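Local coordinates for protein KmHsv2 (Kluyveromyces marxianus, PDB 3VU4) that probably binds phosphoinositides on membranes as a seven-bladed beta-propeller of the PROPPIN family, related to the autophagy protein Atg18, at residues K304-C309 against W323-M328; E330-V335 against I345-R350. All blocks are in the same frame, centred on the assembly; numbering follows the deposited sequence.

Contact 1 (K304-C309 against W323-M328); sequences KHVRGC and WPHTRM
Loop 304-309, which leads into the first strand of the last propeller blade, packs through van der Waals and CH-pi contacts and one bridging water on 323-328, the turn between that blade's second and third strands. No direct hydrogen bond joins them. His325 lies flat under the backbone of Val306, whose CA stands 4.0 Å from the ring centroid and 8° off the ring normal, a CH-pi contact. His325 CG sits between its own backbone N and carbonyl carbon (chi1 82°), which turns the ring toward 304-309, and Asp303 OD1 accepts from His325 NE2. Arg307 reaches along an extended chain until its guanidinium centre lies over His325 CA, with Arg307 NE 3.6 Å from His325 CB. Farther along, Cys309 CB lies over one face of the Trp323 six-membered ring, 3.6 Å from CE3, with SG obliquely placed; Val306 CG1 meets the same ring at CZ3, 3.5 Å away. One water bridges the two backbones: it accepts from Arg307 N at 2.8 Å, donates to Gly308 O at 3.0 Å and accepts weakly from His325 N. Arg327 and Met328 together stand opposite Trp323, closing the turn as a G1 beta bulge in a four-stranded propeller blade.

Contact 2 (E330-V335 against I345-R350); sequences ETFKVV and IQMDQR
The Phe332 ring carries Met347 CG over one face, 4.3 Å from its centroid, while Met347 SD sits obliquely in a Met-aromatic contact and Ile345 CG2 approaches at a slant. The Arg350 guanidinium has Met347 CE over one face and Glu330 OE2 at its edge. These groups line one side of an antiparallel beta hairpin, the third and outermost fourth strands of a propeller blade. With CG anti to the backbone N (chi1 -175°), Met347 runs past Phe332 to bring SD against Glu330 CG. The Glu330-Arg350 salt bridge is a single bond from Arg350 NH1 to Glu330 OE2, 2.7 Å long, lying in the guanidinium plane but meeting the carboxylate from above, the two planes 89° apart. The other oxygen, Glu330 OE1, takes a hydrogen bond from Trp323 NE1, so each carboxylate oxygen has its own donor.

The backbone ladder is regular at Lys333 and Gln346, which exchange hydrogen bonds in both directions. Next comes a classic bulge: Thr331 is matched by two residues, Asp348 and Gln349. Thr331 O accepts from Asp348 N at 2.8 Å and weakly from Gln349 N, while Thr331 N donates to Gln349 O. On the other side of the sheet Thr331 CB packs against Gln349 CB, and the Lys333 chain passes Asp348, its NZ bonded to Ser317. Two residues apart on the same strand, Gln346 and Asp348 are joined: Gln346 NE2 donates to Asp348 OD1 at 3.2 Å, nearly straight at 168° and on the syn side of the carboxylate, while Asp348 OD2 rests 3.2 Å from Lys333 CB.

Overall arrangement
Both contacts belong to the last blade of the propeller, the four-stranded antiparallel sheet 310-313, 318-323, 328-337 and 342-352, and their centres lie about 17 Å apart. They follow one another in sequence, contact 1 ending at Met328 and contact 2 starting two residues later at Glu330. Contact 1 ties the loop entering the blade to the turn between its second and third strands; contact 2 pairs the third strand with the outermost fourth. They meet near the start of strand 328-337, where the Trp323-Glu330 hydrogen bond joins them and Met328 SD packs on Arg350 CD. The blade's entry loop and its outer hairpin are thus linked through neighbouring side chains.

Contact 1 (K304-C309 against W323-M328)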
ATOM      1  N   LYS A 304       4.610  22.589   7.596  1.00 54.60           N
ATOM      2  CA  LYS A 304       3.175  22.813   7.727  1.00 56.98           C
ATOM      3  C   LYS A 304       2.352  22.660   6.459  1.00 57.58           C
ATOM      4  O   LYS A 304       1.137  22.843   6.476  1.00 58.80           O
ATOM      5  CB  LYS A 304       2.918  24.194   8.336  1.00 59.22           C
ATOM      6  CG  LYS A 304       3.385  25.373   7.492  1.00 62.22           C
ATOM      7  CD  LYS A 304       3.025  26.694   8.174  1.00 65.25           C
ATOM      8  CE  LYS A 304       3.409  27.913   7.332  1.00 66.15           C
ATOM      9  NZ  LYS A 304       2.980  29.197   7.973  1.00 65.56           N
ATOM     10  N   HIS A 305       2.998  22.302   5.361  1.00 58.23           N
ATOM     11  CA  HIS A 305       2.279  22.140   4.107  1.00 59.38           C
ATOM     12  C   HIS A 305       2.005  20.670   3.748  1.00 58.52           C
ATOM     13  O   HIS A 305       1.682  20.358   2.600  1.00 58.79           O
ATOM     14  CB  HIS A 305       3.073  22.829   2.990  1.00 62.05           C
ATOM     15  CG  HIS A 305       3.420  24.253   3.299  1.00 65.95           C
ATOM     16  ND1 HIS A 305       2.465  25.239   3.446  1.00 66.04           N
ATOM     17  CD2 HIS A 305       4.614  24.847   3.550  1.00 67.19           C
ATOM     18  CE1 HIS A 305       3.055  26.375   3.777  1.00 66.46           C
ATOM     19  NE2 HIS A 305       4.358  26.164   3.848  1.00 67.56           N
ATOM     20  N   VAL A 306       2.112  19.778   4.730  1.00 56.31           N
ATOM     21  CA  VAL A 306       1.897  18.354   4.493  1.00 55.34           C
ATOM     22  C   VAL A 306       0.523  18.057   3.937  1.00 55.84           C
ATOM     23  O   VAL A 306      -0.475  18.584   4.415  1.00 55.07           O
ATOM     24  CB  VAL A 306       2.000  17.498   5.776  1.00 54.75           C
ATOM     25  CG1 VAL A 306       2.723  16.204   5.470  1.00 51.25           C
ATOM     26  CG2 VAL A 306       2.664  18.263   6.882  1.00 56.19           C
ATOM     27  N   ARG A 307       0.485  17.198   2.927  1.00 56.67           N
ATOM     28  CA  ARG A 307      -0.774  16.771   2.342  1.00 58.38           C
ATOM     29  C   ARG A 307      -0.994  15.382   2.931  1.00 56.68           C
ATOM     30  O   ARG A 307      -1.867  15.180   3.784  1.00 58.77           O
ATOM     31  CB  ARG A 307      -0.666  16.693   0.820  1.00 62.09           C
ATOM     32  CG  ARG A 307      -0.513  18.047   0.148  1.00 66.12           C
ATOM     33  CD  ARG A 307      -0.383  17.882  -1.355  1.00 70.57           C
ATOM     34  NE  ARG A 307       0.281  19.032  -1.962  1.00 74.04           N
ATOM     35  CZ  ARG A 307       0.893  19.002  -3.144  1.00 75.46           C
ATOM     36  NH1 ARG A 307       0.923  17.873  -3.850  1.00 73.72           N
ATOM     37  NH2 ARG A 307       1.490  20.095  -3.611  1.00 74.93           N
ATOM     38  N   GLY A 308      -0.176  14.436   2.489  1.00 51.25           N
ATOM     39  CA  GLY A 308      -0.265  13.084   3.002  1.00 47.84           C
ATOM     40  C   GLY A 308       1.044  12.402   2.686  1.00 45.49           C
ATOM     41  O   GLY A 308       2.076  13.068   2.598  1.00 46.40           O
ATOM     42  N   CYS A 309       1.020  11.084   2.526  1.00 40.78           N
ATOM     43  CA  CYS A 309       2.226  10.353   2.174  1.00 39.47           C
ATOM     44  C   CYS A 309       1.881   8.906   1.908  1.00 40.14           C
ATOM     45  O   CYS A 309       0.746   8.478   2.136  1.00 39.76           O
ATOM     46  CB  CYS A 309       3.285  10.439   3.290  1.00 37.92           C
ATOM     47  SG  CYS A 309       2.884   9.609   4.864  1.00 34.33           S
ATOM     48  N   TRP A 323       6.743  11.979   0.322  1.00 32.90           N
ATOM     49  CA  TRP A 323       5.905  13.137   0.596  1.00 34.04           C
ATOM     50  C   TRP A 323       5.603  13.825  -0.731  1.00 35.50           C
ATOM     51  O   TRP A 323       6.488  14.446  -1.323  1.00 37.17           O
ATOM     52  CB  TRP A 323       6.636  14.103   1.524  1.00 31.40           C
ATOM     53  CG  TRP A 323       7.091  13.485   2.805  1.00 33.01           C
ATOM     54  CD1 TRP A 323       8.354  13.027   3.104  1.00 32.20           C
ATOM     55  CD2 TRP A 323       6.292  13.258   3.975  1.00 32.94           C
ATOM     56  NE1 TRP A 323       8.381  12.536   4.391  1.00 33.68           N
ATOM     57  CE2 TRP A 323       7.135  12.664   4.945  1.00 32.28           C
ATOM     58  CE3 TRP A 323       4.947  13.496   4.295  1.00 31.79           C
ATOM     59  CZ2 TRP A 323       6.673  12.311   6.218  1.00 31.90           C
ATOM     60  CZ3 TRP A 323       4.489  13.141   5.562  1.00 31.94           C
ATOM     61  CH2 TRP A 323       5.353  12.554   6.507  1.00 30.95           C
ATOM     62  N   PRO A 324       4.356  13.724  -1.220  1.00 36.51           N
ATOM     63  CA  PRO A 324       4.017  14.362  -2.498  1.00 38.43           C
ATOM     64  C   PRO A 324       4.216  15.874  -2.572  1.00 39.91           C
ATOM     65  O   PRO A 324       4.631  16.374  -3.614  1.00 43.78           O
ATOM     66  CB  PRO A 324       2.559  13.939  -2.734  1.00 36.72           C
ATOM     67  CG  PRO A 324       2.030  13.761  -1.355  1.00 37.83           C
ATOM     68  CD  PRO A 324       3.174  13.068  -0.631  1.00 36.40           C
ATOM     69  N   HIS A 325       3.957  16.592  -1.477  1.00 40.68           N
ATOM     70  CA  HIS A 325       4.095  18.055  -1.454  1.00 42.10           C
ATOM     71  C   HIS A 325       5.518  18.624  -1.598  1.00 42.67           C
ATOM     72  O   HIS A 325       5.689  19.736  -2.086  1.00 45.07           O
ATOM     73  CB  HIS A 325       3.432  18.642  -0.194  1.00 43.57           C
ATOM     74  CG  HIS A 325       4.285  18.576   1.037  1.00 48.63           C
ATOM     75  ND1 HIS A 325       4.785  17.393   1.541  1.00 49.14           N
ATOM     76  CD2 HIS A 325       4.717  19.552   1.872  1.00 50.14           C
ATOM     77  CE1 HIS A 325       5.487  17.643   2.633  1.00 50.27           C
ATOM     78  NE2 HIS A 325       5.461  18.945   2.856  1.00 50.73           N
ATOM     79  N   THR A 326       6.542  17.899  -1.173  1.00 42.95           N
ATOM     80  CA  THR A 326       7.901  18.407  -1.349  1.00 44.07           C
ATOM     81  C   THR A 326       8.647  17.457  -2.270  1.00 43.42           C
ATOM     82  O   THR A 326       9.836  17.632  -2.518  1.00 42.70           O
ATOM     83  CB  THR A 326       8.684  18.498  -0.015  1.00 46.71           C
ATOM     84  OG1 THR A 326       8.792  17.195   0.576  1.00 49.62           O
ATOM     85  CG2 THR A 326       7.986  19.444   0.956  1.00 47.90           C
ATOM     86  N   ARG A 327       7.924  16.461  -2.781  1.00 44.71           N
ATOM     87  CA  ARG A 327       8.481  15.432  -3.657  1.00 44.78           C
ATOM     88  C   ARG A 327       9.767  14.874  -3.074  1.00 44.86           C
ATOM     89  O   ARG A 327      10.759  14.667  -3.783  1.00 45.28           O
ATOM     90  CB  ARG A 327       8.730  15.975  -5.067  1.00 47.10           C
ATOM     91  CG  ARG A 327       7.525  15.839  -5.981  1.00 50.12           C
ATOM     92  CD  ARG A 327       7.799  16.334  -7.397  1.00 55.51           C
ATOM     93  NE  ARG A 327       8.107  17.765  -7.440  1.00 59.20           N
ATOM     94  CZ  ARG A 327       9.339  18.268  -7.545  1.00 61.02           C
ATOM     95  NH1 ARG A 327       9.519  19.584  -7.574  1.00 59.84           N
ATOM     96  NH2 ARG A 327      10.391  17.455  -7.636  1.00 59.71           N
ATOM     97  N   MET A 328       9.740  14.627  -1.769  1.00 44.25           N
ATOM     98  CA  MET A 328      10.894  14.084  -1.072  1.00 43.16           C
ATOM     99  C   MET A 328      10.697  12.633  -0.648  1.00 40.89           C
ATOM    100  O   MET A 328       9.583  12.213  -0.325  1.00 41.43           O
ATOM    101  CB  MET A 328      11.218  14.953   0.135  1.00 42.54           C
ATOM    102  CG  MET A 328      12.520  15.681  -0.068  1.00 46.67           C
ATOM    103  SD  MET A 328      12.757  17.080   0.991  1.00 50.73           S
ATOM    104  CE  MET A 328      12.047  18.375   0.001  1.00 47.43           C
TER
HETATM  105  O   HOH W   1       2.441  15.834   1.390  1.00 50.20           O

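Contact 2 (E330-V335 against I345-R350)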
ATOM      1  N   GLU A 330      12.252   9.765   1.946  1.00 37.88           N
ATOM      2  CA  GLU A 330      13.093   9.447   3.089  1.00 37.92           C
ATOM      3  C   GLU A 330      13.187   7.946   3.331  1.00 37.40           C
ATOM      4  O   GLU A 330      12.185   7.239   3.287  1.00 38.76           O
ATOM      5  CB  GLU A 330      12.531  10.156   4.322  1.00 37.93           C
ATOM      6  CG  GLU A 330      12.927  11.616   4.390  1.00 38.98           C
ATOM      7  CD  GLU A 330      11.830  12.505   4.905  1.00 38.32           C
ATOM      8  OE1 GLU A 330      11.010  12.035   5.713  1.00 38.50           O
ATOM      9  OE2 GLU A 330      11.801  13.689   4.511  1.00 41.13           O
ATOM     10  N   THR A 331      14.397   7.467   3.591  1.00 37.26           N
ATOM     11  CA  THR A 331      14.633   6.054   3.835  1.00 36.45           C
ATOM     12  C   THR A 331      14.879   5.822   5.321  1.00 38.37           C
ATOM     13  O   THR A 331      15.789   6.413   5.906  1.00 39.11           O
ATOM     14  CB  THR A 331      15.843   5.574   3.025  1.00 36.55           C
ATOM     15  OG1 THR A 331      15.577   5.770   1.634  1.00 36.52           O
ATOM     16  CG2 THR A 331      16.121   4.105   3.277  1.00 33.98           C
ATOM     17  N   PHE A 332      14.063   4.969   5.934  1.00 38.50           N
ATOM     18  CA  PHE A 332      14.201   4.684   7.359  1.00 39.63           C
ATOM     19  C   PHE A 332      14.638   3.247   7.628  1.00 40.91           C
ATOM     20  O   PHE A 332      14.388   2.343   6.833  1.00 41.83           O
ATOM     21  CB  PHE A 332      12.880   4.959   8.093  1.00 37.34           C
ATOM     22  CG  PHE A 332      12.391   6.379   7.962  1.00 36.92           C
ATOM     23  CD1 PHE A 332      11.739   6.807   6.803  1.00 36.67           C
ATOM     24  CD2 PHE A 332      12.597   7.297   8.991  1.00 35.44           C
ATOM     25  CE1 PHE A 332      11.297   8.134   6.670  1.00 35.85           C
ATOM     26  CE2 PHE A 332      12.162   8.625   8.868  1.00 37.44           C
ATOM     27  CZ  PHE A 332      11.509   9.044   7.702  1.00 34.48           C
ATOM     28  N   LYS A 333      15.286   3.041   8.764  1.00 42.91           N
ATOM     29  CA  LYS A 333      15.760   1.718   9.145  1.00 45.13           C
ATOM     30  C   LYS A 333      15.190   1.377  10.523  1.00 45.58           C
ATOM     31  O   LYS A 333      15.185   2.215  11.433  1.00 45.06           O
ATOM     32  CB  LYS A 333      17.289   1.723   9.192  1.00 48.98           C
ATOM     33  CG  LYS A 333      17.991   0.576   8.465  1.00 54.23           C
ATOM     34  CD  LYS A 333      18.049  -0.688   9.300  1.00 58.07           C
ATOM     35  CE  LYS A 333      19.260  -1.549   8.922  1.00 60.99           C
ATOM     36  NZ  LYS A 333      19.217  -2.088   7.530  1.00 62.07           N
ATOM     37  N   VAL A 334      14.679   0.159  10.664  1.00 46.07           N
ATOM     38  CA  VAL A 334      14.132  -0.301  11.937  1.00 45.85           C
ATOM     39  C   VAL A 334      15.203  -1.219  12.515  1.00 46.35           C
ATOM     40  O   VAL A 334      15.585  -2.210  11.896  1.00 48.06           O
ATOM     41  CB  VAL A 334      12.812  -1.072  11.738  1.00 44.97           C
ATOM     42  CG1 VAL A 334      12.241  -1.473  13.080  1.00 43.79           C
ATOM     43  CG2 VAL A 334      11.816  -0.209  10.987  1.00 43.70           C
ATOM     44  N   VAL A 335      15.687  -0.882  13.702  1.00 46.83           N
ATOM     45  CA  VAL A 335      16.755  -1.641  14.330  1.00 48.27           C
ATOM     46  C   VAL A 335      16.529  -1.947  15.804  1.00 48.76           C
ATOM     47  O   VAL A 335      16.011  -1.111  16.548  1.00 47.88           O
ATOM     48  CB  VAL A 335      18.075  -0.856  14.213  1.00 49.49           C
ATOM     49  CG1 VAL A 335      19.222  -1.643  14.831  1.00 50.44           C
ATOM     50  CG2 VAL A 335      18.343  -0.524  12.754  1.00 50.39           C
ATOM     51  N   ILE A 345      13.873   3.572  15.341  1.00 40.83           N
ATOM     52  CA  ILE A 345      13.747   3.916  13.941  1.00 39.49           C
ATOM     53  C   ILE A 345      14.705   5.063  13.681  1.00 40.78           C
ATOM     54  O   ILE A 345      14.740   6.037  14.435  1.00 42.91           O
ATOM     55  CB  ILE A 345      12.308   4.349  13.612  1.00 37.04           C
ATOM     56  CG1 ILE A 345      11.383   3.133  13.700  1.00 35.34           C
ATOM     57  CG2 ILE A 345      12.250   4.961  12.217  1.00 37.45           C
ATOM     58  CD1 ILE A 345       9.907   3.459  13.632  1.00 34.84           C
ATOM     59  N   GLN A 346      15.509   4.942  12.636  1.00 39.34           N
ATOM     60  CA  GLN A 346      16.443   6.001  12.312  1.00 40.74           C
ATOM     61  C   GLN A 346      16.276   6.396  10.848  1.00 40.09           C
ATOM     62  O   GLN A 346      15.958   5.557  10.005  1.00 39.87           O
ATOM     63  CB  GLN A 346      17.880   5.533  12.583  1.00 41.87           C
ATOM     64  CG  GLN A 346      18.299   4.313  11.771  1.00 49.59           C
ATOM     65  CD  GLN A 346      19.628   3.721  12.227  1.00 53.34           C
ATOM     66  OE1 GLN A 346      19.767   3.277  13.374  1.00 55.60           O
ATOM     67  NE2 GLN A 346      20.612   3.712  11.331  1.00 53.35           N
ATOM     68  N   MET A 347      16.460   7.676  10.546  1.00 38.78           N
ATOM     69  CA  MET A 347      16.356   8.122   9.165  1.00 40.65           C
ATOM     70  C   MET A 347      17.748   8.072   8.541  1.00 40.91           C
ATOM     71  O   MET A 347      18.646   8.801   8.952  1.00 41.32           O
ATOM     72  CB  MET A 347      15.805   9.545   9.089  1.00 41.44           C
ATOM     73  CG  MET A 347      15.557  10.009   7.659  1.00 43.99           C
ATOM     74  SD  MET A 347      14.873  11.665   7.555  1.00 46.47           S
ATOM     75  CE  MET A 347      16.310  12.635   7.955  1.00 45.23           C
ATOM     76  N   ASP A 348      17.936   7.202   7.557  1.00 42.07           N
ATOM     77  CA  ASP A 348      19.235   7.093   6.918  1.00 44.57           C
ATOM     78  C   ASP A 348      19.428   8.051   5.757  1.00 45.68           C
ATOM     79  O   ASP A 348      20.550   8.487   5.492  1.00 46.45           O
ATOM     80  CB  ASP A 348      19.480   5.667   6.415  1.00 46.12           C
ATOM     81  CG  ASP A 348      19.788   4.695   7.540  1.00 50.44           C
ATOM     82  OD1 ASP A 348      20.513   5.081   8.488  1.00 52.43           O
ATOM     83  OD2 ASP A 348      19.319   3.538   7.471  1.00 51.56           O
ATOM     84  N   GLN A 349      18.342   8.391   5.071  1.00 45.34           N
ATOM     85  CA  GLN A 349      18.440   9.261   3.912  1.00 45.57           C
ATOM     86  C   GLN A 349      17.246  10.162   3.663  1.00 43.52           C
ATOM     87  O   GLN A 349      16.103   9.792   3.914  1.00 41.60           O
ATOM     88  CB  GLN A 349      18.648   8.419   2.652  1.00 48.55           C
ATOM     89  CG  GLN A 349      20.044   7.906   2.424  1.00 55.88           C
ATOM     90  CD  GLN A 349      20.705   8.564   1.217  1.00 60.06           C
ATOM     91  OE1 GLN A 349      21.161   9.713   1.283  1.00 62.88           O
ATOM     92  NE2 GLN A 349      20.745   7.839   0.104  1.00 59.94           N
ATOM     93  N   ARG A 350      17.540  11.345   3.141  1.00 41.84           N
ATOM     94  CA  ARG A 350      16.529  12.318   2.770  1.00 41.88           C
ATOM     95  C   ARG A 350      16.981  12.891   1.438  1.00 42.16           C
ATOM     96  O   ARG A 350      17.998  13.576   1.363  1.00 41.65           O
ATOM     97  CB  ARG A 350      16.418  13.449   3.797  1.00 40.07           C
ATOM     98  CG  ARG A 350      15.730  14.704   3.241  1.00 40.35           C
ATOM     99  CD  ARG A 350      14.594  15.156   4.139  1.00 41.76           C
ATOM    100  NE  ARG A 350      15.100  15.436   5.473  1.00 43.39           N
ATOM    101  CZ  ARG A 350      14.421  15.250   6.594  1.00 41.29           C
ATOM    102  NH1 ARG A 350      13.188  14.780   6.566  1.00 41.80           N
ATOM    103  NH2 ARG A 350      14.995  15.526   7.750  1.00 44.94           N
TER